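Glycoside hydrolase family protein (Novosphingobium sp. PP1Y, PDB 6Q2F) probably hydrolyses alpha-L-rhamnosides, releasing terminal rhamnose from glycosides. Local coordinates at residues A[1046-1051]-A[1074-1079]; A[985-990]-A[1135-1140]; A[1060-1065]-A[1081-1086]; A[1051-1056]-A[1131-1136]. All blocks are in the same frame, centred on the assembly; numbering follows the deposited sequence.

Overall arrangement
All four contacts lie in the C-terminal beta-sandwich, their centres about 38 to 48 Å from the centre of the chain. Contacts 1, 2 and 4 together zip one antiparallel four-stranded sheet: 983-987, 1131-1140, 1047-1055 and 1076-1078 in that order. Contacts 1 and 2 bind its two outermost strands to the central pair, while contact 4 joins the central strands to each other and is the most buried. Contact 3, a surface contact, sets the hairpin tip of the opposing sheet against the loop 1081-1086. Chemistry follows place: glycines and a bulge in contact 4, a salt bridge and a tryptophan face in contact 1, another bulge in contact 2, and a single asparagine bond in contact 3.

Contact 1: residues A[1046-1051]-A[1074-1079]; sequences SLWLDL and PYRLDI
Arg1076 lies across Trp1048 and reaches Asp1050 on one face of an antiparallel strand pair, where 1076-1078 forms an outermost strand of the four-stranded sheet in a galactose-binding-like beta-sandwich. The backbone evidence is a ladder of bonds, including Leu1049 N to Leu1077 O at 2.7 Å and further rungs from Leu1077 N, Ile1079 N and Leu1051 N. Along the arginine, CB stands 4.0 Å from Leu1049 O. With CG anti to the backbone N (chi1 163°), the chain runs beside the indole, where CG comes within 3.4 Å of Trp1048 CE3. CD follows at 3.8 Å from the same CE3, the two side chains crossing at about a right angle. A bend at the third torsion then turns the guanidinium to Asp1050. Arg1076 NE and NH2 share Asp1050 OD2 in weak bonds that form a salt bridge, Arg1076 NH2 lying 3.3 Å from Asp1050 OD2; OD2 sits at the guanidinium edge, yet the carboxylate plane stands 88° from the guanidinium plane. Asp1050 has its stronger partner in Gly1052 N, taken by OD1, and NH1 of Arg1076 makes a long, weak ion pair with Glu982. Asp1078 works differently: its OD1 accepts from Gly1080 N, while its CB lies over the Trp1048 six-membered ring, 3.7 Å from the centroid and 17° off the normal, a CH-pi contact. On the other face, Leu1049 and Leu1077 pack against Val1060 of the second sheet. Beside them Ile1079 CG1 meets Leu1047 CG at 3.9 Å.

Contact 2: residues A[985-990]-A[1135-1140]; sequences VATLDG and PVRLIE
Two consecutive residues, Val985 and Ala986, face the single residue Leu1138, a classic beta bulge. Val985 N donates to Leu1138 O at 2.8 Å, while Leu1138 N returns a bond to Ala986 O at 2.9 Å; a psi of -36° at Val985 gives the chain its extra kink. Beyond it the register recovers, with Thr987 opposite Arg1137. The pair joins outermost strand 983-987 to strand 1131-1140 of the four-stranded antiparallel sheet, one layer of the beta-sandwich. Leu988 leaves the strand as the centre of an inverse gamma turn, its N held by Val1136 O at 2.6 Å, and a water bridges Leu988 O and Val1136 N. With its CG beside the backbone N (chi1 -58°), the leucine turns inward: CD1 meets Leu1138 CD1 at 3.8 Å, the two side chains crossing at about a right angle, and CB approaches Val1136 CB to 4.2 Å. An alanine here would keep the backbone bond but is likely to open a gap beside Leu1138 CD1 and Phe1035, which the branched end now fills. At the other end Glu1140 crosses Val985 at a slant, its CG 3.3 Å from Val985 CG2, and its OE2 forms a salt bridge with Arg1045.

Contact 3: residues A[1060-1065]-A[1081-1086]; sequences VSVNGV and KAVRKG
Val1062 and Ala1082 meet at the well-packed end of this contact, CB to CB at 4.0 Å. From the same valine CG1, anti to the backbone N (chi1 174°), reaches Val1083 CG1 at 3.9 Å, and Phe1035 of strand 1028-1037 touches both valines. Next to this apolar patch stands the amide of the partly exposed Asn1063. Its ND2 gives Ala1082 O a hydrogen bond of 2.9 Å, with the acceptor only 9° out of the amide plane. ND2 also bonds to Asn1088 OD1, and OD1 accepts from Thr1089 N, so three bonds fix the rotation of the amide. A leucine in its place would probably leave Ala1082 O and Thr1089 N without these partners and let the loop drift from the turn. The outer side is looser: the exposed Val1065 approaches Ala1082 CB with its CB at 4.2 Å, and the exposed Arg1084 merely brings its CD to 3.8 Å from Asn1063 OD1, with guanidinium and amide planes 77° apart. Asn1063 and Gly1064, both at positive phi, are the central residues of a type I' turn, closed by bonds in both directions between Val1062 and Val1065, as is characteristic of a beta-hairpin with a two-residue loop, here between strands 1057-1062 and 1065-1070.

Contact 4: residues A[1051-1056]-A[1131-1136]; sequences LGRVGD and GLIGPV
Arg1053 O is gripped by two successive backbone amides, Ile1133 N and Gly1134 N. Gly1134 N lies 3.0 Å from that oxygen, in the carbonyl plane and on a lone pair; Ile1133 N, also 3.0 Å from Arg1053 O, comes in tilted 28° from the plane. Two residues facing one define a classic beta bulge, which shifts the register by one. The return bond, Arg1053 N to Gly1134 O, comes from above the carbonyl plane, 50° out of it. Past the bulge the ladder is regular: Gly1055 N reaches Gly1131 O at 2.9 Å, and Gly1131 N bonds back to Gly1055 O. At the opposite end Gly1134 CA comes within 3.1 Å of Leu1051 O as a CA-H...O contact, and at Gly1052 a CB would clash with Gly1134 C and Pro1135 O, so the close crossing needs a residue lacking a side chain. Leu1132 reaches across with CG anti to its own N (chi1 -179°), putting CD1 4.1 Å from Leu1051 CB and 4.2 Å from Val1054 CG2. At the bulge itself Ile1133 CB rests 3.8 Å from Arg1053 CB. The apolar face made by Leu1051, Val1054 and Leu1132 packs on Ile1092 and Val1094 of strand 1086-1095, Trp992 of strand 992-996 touches Leu1132, and Lys658 NZ, from helix 657-670 of the beta/alpha-barrel, bonds to Val1054 O, tying this sheet of the sandwich to the barrel.

Contact 1: residues A[1046-1051]-A[1074-1079]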
loop_
_atom_site.group_PDB
_atom_site.type_symbol
_atom_site.label_atom_id
_atom_site.label_comp_id
_atom_site.label_asym_id
_atom_site.label_seq_id
_atom_site.Cartn_x
_atom_site.Cartn_y
_atom_site.Cartn_z
ATOM N N SER A 1046 38.797 6.549 -25.173
ATOM C CA SER A 1046 38.385 7.129 -23.906
ATOM C C SER A 1046 39.320 6.681 -22.792
ATOM O O SER A 1046 40.012 5.665 -22.894
ATOM C CB SER A 1046 36.937 6.751 -23.572
ATOM O OG SER A 1046 36.781 5.345 -23.546
ATOM N N LEU A 1047 39.331 7.471 -21.723
ATOM C CA LEU A 1047 40.139 7.203 -20.541
ATOM C C LEU A 1047 39.199 7.215 -19.350
ATOM O O LEU A 1047 38.534 8.226 -19.097
ATOM C CB LEU A 1047 41.245 8.254 -20.369
ATOM C CG LEU A 1047 42.171 8.168 -19.148
ATOM C CD1 LEU A 1047 42.910 6.839 -19.141
ATOM C CD2 LEU A 1047 43.180 9.317 -19.147
ATOM N N TRP A 1048 39.128 6.098 -18.632
ATOM C CA TRP A 1048 38.259 5.974 -17.471
ATOM C C TRP A 1048 39.087 6.000 -16.196
ATOM O O TRP A 1048 40.211 5.477 -16.154
ATOM C CB TRP A 1048 37.433 4.689 -17.529
ATOM C CG TRP A 1048 36.483 4.657 -18.698
ATOM C CD1 TRP A 1048 36.770 4.263 -19.977
ATOM C CD2 TRP A 1048 35.099 5.048 -18.698
ATOM N NE1 TRP A 1048 35.652 4.381 -20.767
ATOM C CE2 TRP A 1048 34.614 4.859 -20.009
ATOM C CE3 TRP A 1048 34.228 5.537 -17.721
ATOM C CZ2 TRP A 1048 33.293 5.144 -20.369
ATOM C CZ3 TRP A 1048 32.901 5.818 -18.079
ATOM C CH2 TRP A 1048 32.454 5.621 -19.394
ATOM N N LEU A 1049 38.537 6.645 -15.174
ATOM C CA LEU A 1049 39.069 6.609 -13.821
ATOM C C LEU A 1049 38.212 5.645 -13.012
ATOM O O LEU A 1049 37.017 5.890 -12.810
ATOM C CB LEU A 1049 39.047 7.998 -13.187
ATOM C CG LEU A 1049 39.589 8.101 -11.761
ATOM C CD1 LEU A 1049 41.104 8.026 -11.778
ATOM C CD2 LEU A 1049 39.144 9.400 -11.120
ATOM N N ASP A 1050 38.808 4.544 -12.565
ATOM C CA ASP A 1050 38.100 3.583 -11.734
ATOM C C ASP A 1050 38.581 3.753 -10.302
ATOM O O ASP A 1050 39.777 3.640 -10.035
ATOM C CB ASP A 1050 38.333 2.151 -12.214
ATOM C CG ASP A 1050 37.387 1.174 -11.565
ATOM O OD1 ASP A 1050 37.416 1.064 -10.320
ATOM O OD2 ASP A 1050 36.599 0.531 -12.285
ATOM N N LEU A 1051 37.652 4.029 -9.390
ATOM C CA LEU A 1051 38.001 4.338 -8.007
ATOM C C LEU A 1051 38.088 3.115 -7.108
ATOM O O LEU A 1051 38.473 3.255 -5.943
ATOM C CB LEU A 1051 36.985 5.300 -7.394
ATOM C CG LEU A 1051 36.827 6.655 -8.062
ATOM C CD1 LEU A 1051 35.820 7.459 -7.275
ATOM C CD2 LEU A 1051 38.166 7.380 -8.126
ATOM N N PRO A 1074 30.150 -0.302 -10.441
ATOM C CA PRO A 1074 31.548 0.140 -10.346
ATOM C C PRO A 1074 31.709 1.658 -10.357
ATOM O O PRO A 1074 31.118 2.363 -11.182
ATOM C CB PRO A 1074 32.216 -0.497 -11.574
ATOM C CG PRO A 1074 31.119 -0.723 -12.548
ATOM C CD PRO A 1074 29.814 -0.830 -11.776
ATOM N N TYR A 1075 32.532 2.151 -9.429
ATOM C CA TYR A 1075 32.799 3.575 -9.266
ATOM C C TYR A 1075 33.770 3.995 -10.356
ATOM O O TYR A 1075 34.985 4.042 -10.157
ATOM C CB TYR A 1075 33.369 3.855 -7.884
ATOM C CG TYR A 1075 32.379 3.674 -6.772
ATOM C CD1 TYR A 1075 32.198 2.438 -6.156
ATOM C CD2 TYR A 1075 31.611 4.740 -6.342
ATOM C CE1 TYR A 1075 31.282 2.283 -5.110
ATOM C CE2 TYR A 1075 30.699 4.598 -5.306
ATOM C CZ TYR A 1075 30.547 3.378 -4.693
ATOM O OH TYR A 1075 29.622 3.268 -3.669
ATOM N N ARG A 1076 33.229 4.330 -11.519
ATOM C CA ARG A 1076 34.066 4.579 -12.678
ATOM C C ARG A 1076 33.534 5.798 -13.408
ATOM O O ARG A 1076 32.325 5.920 -13.602
ATOM C CB ARG A 1076 34.092 3.330 -13.571
ATOM C CG ARG A 1076 34.573 3.523 -14.976
ATOM C CD ARG A 1076 34.321 2.244 -15.763
ATOM N NE ARG A 1076 35.142 1.150 -15.254
ATOM C CZ ARG A 1076 35.932 0.390 -16.008
ATOM N NH1 ARG A 1076 36.001 0.577 -17.327
ATOM N NH2 ARG A 1076 36.641 -0.577 -15.444
ATOM N N LEU A 1077 34.427 6.696 -13.805
ATOM C CA LEU A 1077 34.046 7.915 -14.501
ATOM C C LEU A 1077 34.921 8.114 -15.731
ATOM O O LEU A 1077 36.112 7.797 -15.724
ATOM C CB LEU A 1077 34.175 9.138 -13.585
ATOM C CG LEU A 1077 33.250 9.145 -12.373
ATOM C CD1 LEU A 1077 33.526 10.347 -11.523
ATOM C CD2 LEU A 1077 31.797 9.155 -12.856
ATOM N N ASP A 1078 34.320 8.690 -16.769
ATOM C CA ASP A 1078 35.003 8.978 -18.025
ATOM C C ASP A 1078 35.724 10.315 -17.910
ATOM O O ASP A 1078 35.087 11.367 -17.872
ATOM C CB ASP A 1078 33.989 8.994 -19.167
ATOM C CG ASP A 1078 34.648 9.150 -20.542
ATOM O OD1 ASP A 1078 35.773 9.690 -20.624
ATOM O OD2 ASP A 1078 34.022 8.734 -21.537
ATOM N N ILE A 1079 37.053 10.293 -17.875
ATOM C CA ILE A 1079 37.830 11.518 -17.730
ATOM C C ILE A 1079 38.547 11.919 -19.013
ATOM O O ILE A 1079 39.202 12.971 -19.036
ATOM C CB ILE A 1079 38.827 11.414 -16.559
ATOM C CG1 ILE A 1079 39.918 10.386 -16.853
ATOM C CG2 ILE A 1079 38.090 11.025 -15.297
ATOM C CD1 ILE A 1079 41.094 10.480 -15.859
HETATM O O HOH W 1 34.714 0.322 -8.486
#

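Contact 2: residues A[985-990]-A[1135-1140]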
loop_
_atom_site.group_PDB
_atom_site.type_symbol
_atom_site.label_atom_id
_atom_site.label_comp_id
_atom_site.label_asym_id
_atom_site.label_seq_id
_atom_site.Cartn_x
_atom_site.Cartn_y
_atom_site.Cartn_z
ATOM N N VAL A 985 46.146 1.297 -17.387
ATOM C CA VAL A 985 47.236 2.146 -17.839
ATOM C C VAL A 985 48.134 2.560 -16.680
ATOM O O VAL A 985 49.358 2.657 -16.835
ATOM C CB VAL A 985 46.663 3.380 -18.575
ATOM C CG1 VAL A 985 47.758 4.370 -18.967
ATOM C CG2 VAL A 985 45.876 2.931 -19.804
ATOM N N ALA A 986 47.543 2.782 -15.508
ATOM C CA ALA A 986 48.287 3.085 -14.299
ATOM C C ALA A 986 47.384 2.832 -13.103
ATOM O O ALA A 986 46.152 2.846 -13.218
ATOM C CB ALA A 986 48.792 4.531 -14.291
ATOM N N THR A 987 48.016 2.580 -11.961
ATOM C CA THR A 987 47.341 2.571 -10.674
ATOM C C THR A 987 47.790 3.813 -9.923
ATOM O O THR A 987 48.993 4.039 -9.755
ATOM C CB THR A 987 47.671 1.311 -9.877
ATOM O OG1 THR A 987 47.064 0.173 -10.502
ATOM C CG2 THR A 987 47.161 1.443 -8.440
ATOM N N LEU A 988 46.859 4.627 -9.469
ATOM C CA LEU A 988 47.238 5.804 -8.737
ATOM C C LEU A 988 47.445 5.445 -7.286
ATOM O O LEU A 988 46.647 5.753 -6.454
ATOM C CB LEU A 988 46.199 6.882 -8.870
ATOM C CG LEU A 988 45.929 7.286 -10.295
ATOM C CD1 LEU A 988 45.174 8.573 -10.339
ATOM C CD2 LEU A 988 47.200 7.431 -11.084
ATOM N N ASP A 989 48.540 4.761 -7.027
ATOM C CA ASP A 989 48.957 4.346 -5.710
ATOM C C ASP A 989 49.818 5.492 -5.228
ATOM O O ASP A 989 49.786 6.548 -5.822
ATOM C CB ASP A 989 49.764 3.065 -5.777
ATOM C CG ASP A 989 50.914 3.153 -6.743
ATOM O OD1 ASP A 989 51.119 4.197 -7.337
ATOM O OD2 ASP A 989 51.618 2.171 -6.909
ATOM N N GLY A 990 50.575 5.299 -4.168
ATOM C CA GLY A 990 51.392 6.377 -3.680
ATOM C C GLY A 990 50.649 7.249 -2.706
ATOM O O GLY A 990 49.644 6.854 -2.161
ATOM N N PRO A 1135 41.613 0.071 -5.194
ATOM C CA PRO A 1135 42.642 0.903 -5.826
ATOM C C PRO A 1135 42.069 1.825 -6.909
ATOM O O PRO A 1135 41.021 1.529 -7.504
ATOM C CB PRO A 1135 43.596 -0.130 -6.432
ATOM C CG PRO A 1135 42.693 -1.273 -6.792
ATOM C CD PRO A 1135 41.594 -1.295 -5.744
ATOM N N VAL A 1136 42.737 2.953 -7.126
ATOM C CA VAL A 1136 42.336 3.930 -8.127
ATOM C C VAL A 1136 43.157 3.665 -9.383
ATOM O O VAL A 1136 44.395 3.704 -9.345
ATOM C CB VAL A 1136 42.539 5.368 -7.626
ATOM C CG1 VAL A 1136 42.064 6.356 -8.684
ATOM C CG2 VAL A 1136 41.802 5.595 -6.291
ATOM N N ARG A 1137 42.473 3.409 -10.499
ATOM C CA ARG A 1137 43.137 2.986 -11.724
ATOM C C ARG A 1137 42.688 3.830 -12.905
ATOM O O ARG A 1137 41.525 4.245 -12.988
ATOM C CB ARG A 1137 42.861 1.515 -12.019
ATOM C CG ARG A 1137 43.274 0.584 -10.913
ATOM C CD ARG A 1137 43.051 -0.837 -11.350
ATOM N NE ARG A 1137 41.679 -1.021 -11.783
ATOM C CZ ARG A 1137 41.231 -2.112 -12.387
ATOM N NH1 ARG A 1137 42.061 -3.121 -12.622
ATOM N NH2 ARG A 1137 39.958 -2.191 -12.747
ATOM N N LEU A 1138 43.630 4.098 -13.801
ATOM C CA LEU A 1138 43.337 4.671 -15.104
ATOM C C LEU A 1138 43.217 3.532 -16.099
ATOM O O LEU A 1138 44.062 2.630 -16.127
ATOM C CB LEU A 1138 44.438 5.635 -15.550
ATOM C CG LEU A 1138 44.369 7.098 -15.099
ATOM C CD1 LEU A 1138 43.870 7.210 -13.692
ATOM C CD2 LEU A 1138 45.738 7.734 -15.209
ATOM N N ILE A 1139 42.165 3.574 -16.916
ATOM C CA ILE A 1139 41.827 2.481 -17.819
ATOM C C ILE A 1139 41.503 3.043 -19.198
ATOM O O ILE A 1139 40.638 3.918 -19.331
ATOM C CB ILE A 1139 40.639 1.664 -17.280
ATOM C CG1 ILE A 1139 40.982 1.013 -15.937
ATOM C CG2 ILE A 1139 40.238 0.606 -18.287
ATOM C CD1 ILE A 1139 39.750 0.366 -15.283
ATOM N N GLU A 1140 42.150 2.513 -20.219
ATOM C CA GLU A 1140 41.905 2.919 -21.581
ATOM C C GLU A 1140 41.114 1.883 -22.362
ATOM O O GLU A 1140 41.221 0.708 -22.123
ATOM C CB GLU A 1140 43.225 3.158 -22.301
ATOM C CG GLU A 1140 43.864 4.490 -21.980
ATOM C CD GLU A 1140 45.094 4.824 -22.810
ATOM O OE1 GLU A 1140 46.210 4.777 -22.243
ATOM O OE2 GLU A 1140 44.942 5.132 -24.005
HETATM O O HOH W 2 45.244 3.397 -5.860
#

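Contact 3: residues A[1060-1065]-A[1081-1086]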
loop_
_atom_site.group_PDB
_atom_site.type_symbol
_atom_site.label_atom_id
_atom_site.label_comp_id
_atom_site.label_asym_id
_atom_site.label_seq_id
_atom_site.Cartn_x
_atom_site.Cartn_y
_atom_site.Cartn_z
ATOM N N VAL A 1060 34.382 13.760 -8.535
ATOM C CA VAL A 1060 35.741 13.805 -9.066
ATOM C C VAL A 1060 35.915 15.039 -9.938
ATOM O O VAL A 1060 35.118 15.280 -10.853
ATOM C CB VAL A 1060 36.076 12.536 -9.864
ATOM C CG1 VAL A 1060 37.486 12.655 -10.504
ATOM C CG2 VAL A 1060 35.976 11.331 -8.950
ATOM N N SER A 1061 36.973 15.798 -9.671
ATOM C CA SER A 1061 37.384 16.937 -10.478
ATOM C C SER A 1061 38.780 16.682 -11.028
ATOM O O SER A 1061 39.702 16.361 -10.270
ATOM C CB SER A 1061 37.362 18.235 -9.660
ATOM O OG SER A 1061 36.024 18.562 -9.305
ATOM N N VAL A 1062 38.930 16.825 -12.341
ATOM C CA VAL A 1062 40.205 16.641 -13.029
ATOM C C VAL A 1062 40.588 17.983 -13.640
ATOM O O VAL A 1062 39.831 18.536 -14.445
ATOM C CB VAL A 1062 40.113 15.540 -14.094
ATOM C CG1 VAL A 1062 41.416 15.452 -14.904
ATOM C CG2 VAL A 1062 39.789 14.209 -13.438
ATOM N N ASN A 1063 41.748 18.506 -13.257
ATOM C CA ASN A 1063 42.158 19.867 -13.614
ATOM C C ASN A 1063 41.020 20.857 -13.375
ATOM O O ASN A 1063 40.668 21.655 -14.247
ATOM C CB ASN A 1063 42.640 19.947 -15.063
ATOM C CG ASN A 1063 43.694 18.918 -15.385
ATOM O OD1 ASN A 1063 44.704 18.813 -14.687
ATOM N ND2 ASN A 1063 43.448 18.120 -16.432
ATOM N N GLY A 1064 40.416 20.767 -12.190
ATOM C CA GLY A 1064 39.340 21.658 -11.805
ATOM C C GLY A 1064 38.000 21.394 -12.463
ATOM O O GLY A 1064 37.034 22.103 -12.164
ATOM N N VAL A 1065 37.907 20.414 -13.355
ATOM C CA VAL A 1065 36.683 20.138 -14.090
ATOM C C VAL A 1065 35.964 18.980 -13.418
ATOM O O VAL A 1065 36.537 17.898 -13.241
ATOM C CB VAL A 1065 36.968 19.813 -15.567
ATOM C CG1 VAL A 1065 35.674 19.477 -16.271
ATOM C CG2 VAL A 1065 37.641 20.988 -16.251
ATOM N N LYS A 1081 38.013 13.540 -21.578
ATOM C CA LYS A 1081 37.839 14.903 -22.065
ATOM C C LYS A 1081 38.437 15.944 -21.140
ATOM O O LYS A 1081 38.760 17.049 -21.594
ATOM C CB LYS A 1081 36.343 15.209 -22.264
ATOM C CG LYS A 1081 35.759 14.508 -23.502
ATOM C CD LYS A 1081 34.252 14.712 -23.621
ATOM C CE LYS A 1081 33.690 13.958 -24.825
ATOM N NZ LYS A 1081 32.228 14.198 -25.008
ATOM N N ALA A 1082 38.596 15.624 -19.862
ATOM C CA ALA A 1082 39.085 16.599 -18.906
ATOM C C ALA A 1082 40.596 16.558 -18.706
ATOM O O ALA A 1082 41.147 17.506 -18.142
ATOM C CB ALA A 1082 38.390 16.399 -17.559
ATOM N N VAL A 1083 41.277 15.492 -19.135
ATOM C CA VAL A 1083 42.716 15.389 -18.888
ATOM C C VAL A 1083 43.487 16.215 -19.913
ATOM O O VAL A 1083 42.992 16.566 -20.991
ATOM C CB VAL A 1083 43.212 13.929 -18.898
ATOM C CG1 VAL A 1083 42.611 13.123 -17.766
ATOM C CG2 VAL A 1083 42.931 13.280 -20.261
ATOM N N ARG A 1084 44.737 16.487 -19.575
ATOM C CA ARG A 1084 45.670 17.174 -20.447
ATOM C C ARG A 1084 46.944 16.349 -20.532
ATOM O O ARG A 1084 47.224 15.512 -19.667
ATOM C CB ARG A 1084 45.994 18.571 -19.914
ATOM C CG ARG A 1084 46.672 18.510 -18.587
ATOM C CD ARG A 1084 46.616 19.840 -17.825
ATOM N NE ARG A 1084 46.995 20.964 -18.672
ATOM C CZ ARG A 1084 47.206 22.202 -18.234
ATOM N NH1 ARG A 1084 47.087 22.494 -16.944
ATOM N NH2 ARG A 1084 47.535 23.154 -19.091
ATOM N N LYS A 1085 47.748 16.643 -21.529
ATOM C CA LYS A 1085 49.017 15.991 -21.694
ATOM C C LYS A 1085 49.929 16.375 -20.532
ATOM O O LYS A 1085 50.054 17.508 -20.213
ATOM C CB LYS A 1085 49.616 16.495 -22.990
ATOM C CG LYS A 1085 50.352 15.456 -23.781
ATOM C CD LYS A 1085 49.412 14.432 -24.348
ATOM C CE LYS A 1085 50.189 13.383 -25.091
ATOM N NZ LYS A 1085 51.041 13.985 -26.140
ATOM N N GLY A 1086 50.579 15.425 -19.915
ATOM C CA GLY A 1086 51.472 15.731 -18.808
ATOM C C GLY A 1086 50.824 15.634 -17.441
ATOM O O GLY A 1086 50.006 14.744 -17.196
#

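Contact 4: residues A[1051-1056]-A[1131-1136]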
loop_
_atom_site.group_PDB
_atom_site.type_symbol
_atom_site.label_atom_id
_atom_site.label_comp_id
_atom_site.label_asym_id
_atom_site.label_seq_id
_atom_site.Cartn_x
_atom_site.Cartn_y
_atom_site.Cartn_z
ATOM N N LEU A 1051 37.652 4.029 -9.390
ATOM C CA LEU A 1051 38.001 4.338 -8.007
ATOM C C LEU A 1051 38.088 3.115 -7.108
ATOM O O LEU A 1051 38.473 3.255 -5.943
ATOM C CB LEU A 1051 36.985 5.300 -7.394
ATOM C CG LEU A 1051 36.827 6.655 -8.062
ATOM C CD1 LEU A 1051 35.820 7.459 -7.275
ATOM C CD2 LEU A 1051 38.166 7.380 -8.126
ATOM N N GLY A 1052 37.733 1.932 -7.599
ATOM C CA GLY A 1052 37.722 0.775 -6.716
ATOM C C GLY A 1052 36.640 0.907 -5.657
ATOM O O GLY A 1052 35.533 1.379 -5.923
ATOM N N ARG A 1053 36.955 0.484 -4.440
ATOM C CA ARG A 1053 35.994 0.585 -3.353
ATOM C C ARG A 1053 35.928 2.027 -2.877
ATOM O O ARG A 1053 36.964 2.670 -2.683
ATOM C CB ARG A 1053 36.384 -0.347 -2.207
ATOM C CG ARG A 1053 36.254 -1.833 -2.533
ATOM C CD ARG A 1053 36.478 -2.667 -1.278
ATOM N NE ARG A 1053 37.400 -3.773 -1.523
ATOM C CZ ARG A 1053 37.070 -5.063 -1.482
ATOM N NH1 ARG A 1053 35.833 -5.431 -1.175
ATOM N NH2 ARG A 1053 37.991 -5.991 -1.734
ATOM N N VAL A 1054 34.718 2.524 -2.691
ATOM C CA VAL A 1054 34.461 3.876 -2.250
ATOM C C VAL A 1054 33.377 3.864 -1.195
ATOM O O VAL A 1054 32.361 3.286 -1.390
ATOM C CB VAL A 1054 33.965 4.758 -3.395
ATOM C CG1 VAL A 1054 33.604 6.139 -2.903
ATOM C CG2 VAL A 1054 34.965 4.865 -4.502
ATOM N N GLY A 1055 33.619 4.522 -0.082
ATOM C CA GLY A 1055 32.656 4.611 0.985
ATOM C C GLY A 1055 32.256 6.045 1.214
ATOM O O GLY A 1055 32.938 6.737 1.886
ATOM N N ASP A 1056 31.172 6.520 0.634
ATOM C CA ASP A 1056 30.260 5.755 -0.169
ATOM C C ASP A 1056 30.002 6.300 -1.566
ATOM O O ASP A 1056 29.458 5.607 -2.376
ATOM C CB ASP A 1056 28.929 5.686 0.540
ATOM C CG ASP A 1056 29.010 5.063 1.860
ATOM O OD1 ASP A 1056 29.341 3.918 1.971
ATOM O OD2 ASP A 1056 28.685 5.718 2.807
ATOM N N GLY A 1131 35.686 6.393 3.080
ATOM C CA GLY A 1131 36.684 7.098 2.298
ATOM C C GLY A 1131 36.963 6.468 0.951
ATOM O O GLY A 1131 36.202 5.642 0.422
ATOM N N LEU A 1132 38.087 6.900 0.376
ATOM C CA LEU A 1132 38.558 6.412 -0.919
ATOM C C LEU A 1132 39.441 5.199 -0.650
ATOM O O LEU A 1132 40.614 5.339 -0.305
ATOM C CB LEU A 1132 39.330 7.499 -1.661
ATOM C CG LEU A 1132 39.866 7.136 -3.066
ATOM C CD1 LEU A 1132 38.740 6.615 -3.973
ATOM C CD2 LEU A 1132 40.535 8.324 -3.720
ATOM N N ILE A 1133 38.879 4.003 -0.798
ATOM C CA ILE A 1133 39.624 2.796 -0.469
ATOM C C ILE A 1133 40.450 2.294 -1.661
ATOM O O ILE A 1133 41.536 1.746 -1.476
ATOM C CB ILE A 1133 38.640 1.733 0.042
ATOM C CG1 ILE A 1133 38.011 2.189 1.362
ATOM C CG2 ILE A 1133 39.313 0.376 0.192
ATOM C CD1 ILE A 1133 36.783 1.391 1.763
ATOM N N GLY A 1134 39.956 2.466 -2.882
ATOM C CA GLY A 1134 40.675 2.021 -4.060
ATOM C C GLY A 1134 40.668 0.527 -4.350
ATOM O O GLY A 1134 39.823 -0.214 -3.839
ATOM N N PRO A 1135 41.613 0.071 -5.194
ATOM C CA PRO A 1135 42.642 0.903 -5.826
ATOM C C PRO A 1135 42.069 1.825 -6.909
ATOM O O PRO A 1135 41.021 1.529 -7.504
ATOM C CB PRO A 1135 43.596 -0.130 -6.432
ATOM C CG PRO A 1135 42.693 -1.273 -6.792
ATOM C CD PRO A 1135 41.594 -1.295 -5.744
ATOM N N VAL A 1136 42.737 2.953 -7.126
ATOM C CA VAL A 1136 42.336 3.930 -8.127
ATOM C C VAL A 1136 43.157 3.665 -9.383
ATOM O O VAL A 1136 44.395 3.704 -9.345
ATOM C CB VAL A 1136 42.539 5.368 -7.626
ATOM C CG1 VAL A 1136 42.064 6.356 -8.684
ATOM C CG2 VAL A 1136 41.802 5.595 -6.291
#